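Local coordinates for threonine synthase (Brucella melitensis bv. 1, PDB 4F4F), which probably catalyses the pyridoxal-phosphate-dependent conversion of O-phospho-L-homoserine and water to L-threonine and phosphate, the last step of threonine biosynthesis, at residues F321-H329 against F349-I359. Numbering follows the deposited sequence.
Sequences FERLLFEAH and FTISEKPLSAI
CG lies beside the backbone N in both His329 (chi1 -72°) and Leu325: the first folds its imidazole back along helix 321-328 with one face to Pro355, and the second, with CD1 extended anti to CA, turns CD1 to Phe349 and CD2 to Ile351. The His329-Pro355 geometry is that of a CH-pi interaction: Pro355 CB stands 3.5 Å from the centroid of the His329 ring and 10° off the ring normal. Two partners in the plane of the imidazole oppose its rotation. His329 ND1 donates to Leu325 O at 2.6 Å, and that carbonyl also accepts from His329 N, the two donors arriving from opposite faces of its plane. Farther round the ring, His329 NE2 is hydrogen-bonded to water 1 at 2.8 Å; the water also accepts from Ser352 N, linking the imidazole to the N-cap residue of helix 353-362.

The axes of helix segments 321-328 and 353-359 approach to 9.3 Å, their N-to-C directions 114° apart. The backbones come nearest at the small Ala328, whose CA stands 4.9 Å from Pro355 CA; its CB touches Ile359 CG1, and its O meets the CA-H of Pro355. In this enzyme of the fold type II pyridoxal-phosphate family, the contact packs a helix end against a strand-loop-helix unit whose strand 348-350 pairs antiparallel with strand 299-301. Toward the start of helix 321-328, Leu325 CD1 meets Phe349 CZ at 3.6 Å, whereas Leu325 CD2 touches Ile351 CD1 at 3.8 Å. The same Ile351 methyl reaches the edge of the Phe321 ring. Tyr300 meets the rings of both Phe321 and Phe349. Leu324, which meets Ile359 CG1 through CD2, also packs on Phe262, a pyridoxal-phosphate-binding residue; the side chain of Phe321 is about 9 Å from the bound pyridoxal phosphate.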
loop_
_atom_site.group_PDB
_atom_site.type_symbol
_atom_site.label_atom_id
_atom_site.label_comp_id
_atom_site.label_asym_id
_atom_site.label_seq_id
_atom_site.Cartn_x
_atom_site.Cartn_y
_atom_site.Cartn_z
ATOM N N PHE A 321 -0.092 -10.147 5.777
ATOM C CA PHE A 321 0.623 -11.453 5.793
ATOM C C PHE A 321 -0.362 -12.636 5.815
ATOM O O PHE A 321 -0.109 -13.678 5.213
ATOM C CB PHE A 321 1.566 -11.513 6.988
ATOM C CG PHE A 321 2.481 -12.704 6.995
ATOM C CD1 PHE A 321 3.339 -12.951 5.942
ATOM C CD2 PHE A 321 2.505 -13.550 8.085
ATOM C CE1 PHE A 321 4.203 -14.046 5.969
ATOM C CE2 PHE A 321 3.339 -14.647 8.103
ATOM C CZ PHE A 321 4.197 -14.889 7.053
ATOM N N GLU A 322 -1.497 -12.435 6.471
ATOM C CA GLU A 322 -2.585 -13.414 6.512
ATOM C C GLU A 322 -3.031 -13.873 5.135
ATOM O O GLU A 322 -3.394 -15.038 4.989
ATOM C CB GLU A 322 -3.795 -12.869 7.318
ATOM C CG GLU A 322 -5.011 -13.796 7.344
ATOM C CD GLU A 322 -6.144 -13.302 8.230
ATOM O OE1 GLU A 322 -5.938 -12.357 9.029
ATOM O OE2 GLU A 322 -7.226 -13.892 8.141
ATOM N N ARG A 323 -2.979 -12.996 4.128
ATOM C CA ARG A 323 -3.354 -13.410 2.787
ATOM C C ARG A 323 -2.357 -14.461 2.290
ATOM O O ARG A 323 -2.763 -15.506 1.723
ATOM C CB ARG A 323 -3.463 -12.224 1.831
ATOM C CG ARG A 323 -4.738 -11.445 1.969
ATOM C CD ARG A 323 -4.764 -10.217 1.057
ATOM N NE ARG A 323 -6.129 -9.738 0.822
ATOM C CZ ARG A 323 -6.677 -8.669 1.388
ATOM N NH1 ARG A 323 -6.015 -7.893 2.244
ATOM N NH2 ARG A 323 -7.922 -8.343 1.116
ATOM N N LEU A 324 -1.068 -14.247 2.544
ATOM C CA LEU A 324 -0.103 -15.260 2.123
ATOM C C LEU A 324 -0.244 -16.537 2.944
ATOM O O LEU A 324 -0.109 -17.650 2.392
ATOM C CB LEU A 324 1.343 -14.759 2.160
ATOM C CG LEU A 324 2.456 -15.785 1.825
ATOM C CD1 LEU A 324 2.277 -16.372 0.424
ATOM C CD2 LEU A 324 3.820 -15.150 1.969
ATOM N N LEU A 325 -0.466 -16.403 4.256
ATOM C CA LEU A 325 -0.684 -17.579 5.085
ATOM C C LEU A 325 -1.779 -18.484 4.505
ATOM O O LEU A 325 -1.651 -19.699 4.486
ATOM C CB LEU A 325 -1.059 -17.185 6.522
ATOM C CG LEU A 325 0.062 -16.631 7.390
ATOM C CD1 LEU A 325 -0.451 -16.165 8.765
ATOM C CD2 LEU A 325 1.168 -17.671 7.581
ATOM N N PHE A 326 -2.886 -17.882 4.090
ATOM C CA PHE A 326 -4.027 -18.621 3.521
ATOM C C PHE A 326 -3.565 -19.399 2.297
ATOM O O PHE A 326 -3.815 -20.603 2.200
ATOM C CB PHE A 326 -5.140 -17.628 3.145
ATOM C CG PHE A 326 -6.423 -18.239 2.668
ATOM C CD1 PHE A 326 -7.137 -19.117 3.460
ATOM C CD2 PHE A 326 -6.966 -17.871 1.433
ATOM C CE1 PHE A 326 -8.367 -19.631 3.026
ATOM C CE2 PHE A 326 -8.183 -18.364 1.002
ATOM C CZ PHE A 326 -8.885 -19.255 1.796
ATOM N N GLU A 327 -2.861 -18.733 1.390
ATOM C CA GLU A 327 -2.405 -19.400 0.169
ATOM C C GLU A 327 -1.405 -20.530 0.480
ATOM O O GLU A 327 -1.481 -21.628 -0.094
ATOM C CB GLU A 327 -1.776 -18.374 -0.792
ATOM C CG GLU A 327 -2.721 -17.257 -1.214
ATOM C CD GLU A 327 -3.775 -17.693 -2.179
ATOM O OE1 GLU A 327 -3.944 -18.936 -2.405
ATOM O OE2 GLU A 327 -4.476 -16.792 -2.684
ATOM N N ALA A 328 -0.489 -20.258 1.405
ATOM C CA ALA A 328 0.558 -21.191 1.774
ATOM C C ALA A 328 0.004 -22.480 2.435
ATOM O O ALA A 328 0.620 -23.551 2.305
ATOM C CB ALA A 328 1.588 -20.520 2.654
ATOM N N HIS A 329 -1.161 -22.370 3.098
ATOM C CA HIS A 329 -1.816 -23.513 3.746
ATOM C C HIS A 329 -2.784 -24.190 2.817
ATOM O O HIS A 329 -3.664 -24.917 3.249
ATOM C CB HIS A 329 -2.532 -23.060 5.027
ATOM C CG HIS A 329 -1.586 -22.708 6.158
ATOM N ND1 HIS A 329 -0.875 -21.556 6.177
ATOM C CD2 HIS A 329 -1.236 -23.402 7.308
ATOM C CE1 HIS A 329 -0.106 -21.522 7.282
ATOM N NE2 HIS A 329 -0.306 -22.660 7.967
ATOM N N PHE A 349 2.742 -17.063 16.654
ATOM C CA PHE A 349 2.424 -18.420 16.273
ATOM C C PHE A 349 3.597 -18.949 15.515
ATOM O O PHE A 349 4.439 -18.178 15.032
ATOM C CB PHE A 349 1.157 -18.509 15.392
ATOM C CG PHE A 349 1.188 -17.619 14.180
ATOM C CD1 PHE A 349 1.853 -18.004 13.019
ATOM C CD2 PHE A 349 0.555 -16.380 14.210
ATOM C CE1 PHE A 349 1.889 -17.170 11.914
ATOM C CE2 PHE A 349 0.593 -15.547 13.106
ATOM C CZ PHE A 349 1.269 -15.942 11.958
ATOM N N THR A 350 3.625 -20.269 15.395
ATOM C CA THR A 350 4.640 -20.959 14.607
ATOM C C THR A 350 4.018 -21.561 13.371
ATOM O O THR A 350 2.977 -22.190 13.458
ATOM C CB THR A 350 5.333 -22.032 15.437
ATOM O OG1 THR A 350 6.177 -21.352 16.373
ATOM C CG2 THR A 350 6.228 -22.929 14.541
ATOM N N ILE A 351 4.617 -21.322 12.207
ATOM C CA ILE A 351 4.067 -21.871 10.962
ATOM C C ILE A 351 4.599 -23.291 10.795
ATOM O O ILE A 351 5.805 -23.495 10.883
ATOM C CB ILE A 351 4.457 -21.007 9.752
ATOM C CG1 ILE A 351 4.013 -19.563 9.948
ATOM C CG2 ILE A 351 3.861 -21.566 8.453
ATOM C CD1 ILE A 351 4.588 -18.618 8.913
ATOM N N SER A 352 3.728 -24.267 10.590
ATOM C CA SER A 352 4.150 -25.658 10.405
ATOM C C SER A 352 4.934 -25.875 9.110
ATOM O O SER A 352 4.959 -25.039 8.210
ATOM C CB SER A 352 2.959 -26.590 10.439
ATOM O OG SER A 352 2.074 -26.329 9.368
ATOM N N GLU A 353 5.558 -27.040 9.012
ATOM C CA GLU A 353 6.602 -27.238 8.022
ATOM C C GLU A 353 6.145 -27.106 6.570
ATOM O O GLU A 353 6.814 -26.440 5.765
ATOM C CB GLU A 353 7.317 -28.590 8.265
ATOM C CG GLU A 353 8.598 -28.748 7.455
ATOM C CD GLU A 353 9.644 -27.657 7.747
ATOM O OE1 GLU A 353 9.715 -27.119 8.892
ATOM O OE2 GLU A 353 10.404 -27.329 6.807
ATOM N N LYS A 354 5.045 -27.735 6.202
ATOM C CA LYS A 354 4.634 -27.678 4.801
ATOM C C LYS A 354 4.334 -26.230 4.327
ATOM O O LYS A 354 4.868 -25.795 3.306
ATOM C CB LYS A 354 3.477 -28.624 4.521
ATOM C CG LYS A 354 3.122 -28.783 3.054
ATOM C CD LYS A 354 1.932 -29.755 2.894
ATOM C CE LYS A 354 1.505 -29.940 1.446
ATOM N NZ LYS A 354 0.748 -28.742 0.950
ATOM N N PRO A 355 3.509 -25.482 5.070
ATOM C CA PRO A 355 3.256 -24.118 4.602
ATOM C C PRO A 355 4.487 -23.249 4.690
ATOM O O PRO A 355 4.674 -22.384 3.848
ATOM C CB PRO A 355 2.150 -23.610 5.539
ATOM C CG PRO A 355 2.021 -24.615 6.610
ATOM C CD PRO A 355 2.470 -25.917 6.012
ATOM N N LEU A 356 5.331 -23.475 5.699
ATOM C CA LEU A 356 6.578 -22.686 5.822
ATOM C C LEU A 356 7.478 -22.931 4.638
ATOM O O LEU A 356 8.010 -21.986 4.062
ATOM C CB LEU A 356 7.310 -22.990 7.141
ATOM C CG LEU A 356 8.588 -22.218 7.456
ATOM C CD1 LEU A 356 8.317 -20.708 7.479
ATOM C CD2 LEU A 356 9.134 -22.732 8.791
ATOM N N SER A 357 7.588 -24.193 4.219
ATOM C CA SER A 357 8.359 -24.532 3.017
ATOM C C SER A 357 7.775 -23.888 1.784
ATOM O O SER A 357 8.533 -23.428 0.914
ATOM C CB SER A 357 8.400 -26.040 2.768
ATOM O OG SER A 357 9.133 -26.690 3.765
ATOM N N ALA A 358 6.444 -23.852 1.690
ATOM C CA ALA A 358 5.816 -23.215 0.536
ATOM C C ALA A 358 6.169 -21.721 0.504
ATOM O O ALA A 358 6.425 -21.176 -0.555
ATOM C CB ALA A 358 4.314 -23.396 0.551
ATOM N N ILE A 359 6.191 -21.063 1.668
ATOM C CA ILE A 359 6.538 -19.639 1.717
ATOM C C ILE A 359 7.978 -19.466 1.287
ATOM O O ILE A 359 8.303 -18.625 0.438
ATOM C CB ILE A 359 6.270 -19.031 3.125
ATOM C CG1 ILE A 359 4.753 -18.928 3.342
ATOM C CG2 ILE A 359 6.938 -17.672 3.248
ATOM C CD1 ILE A 359 4.320 -18.799 4.805
HETATM O O HOH W 1 0.897 -23.866 10.207
#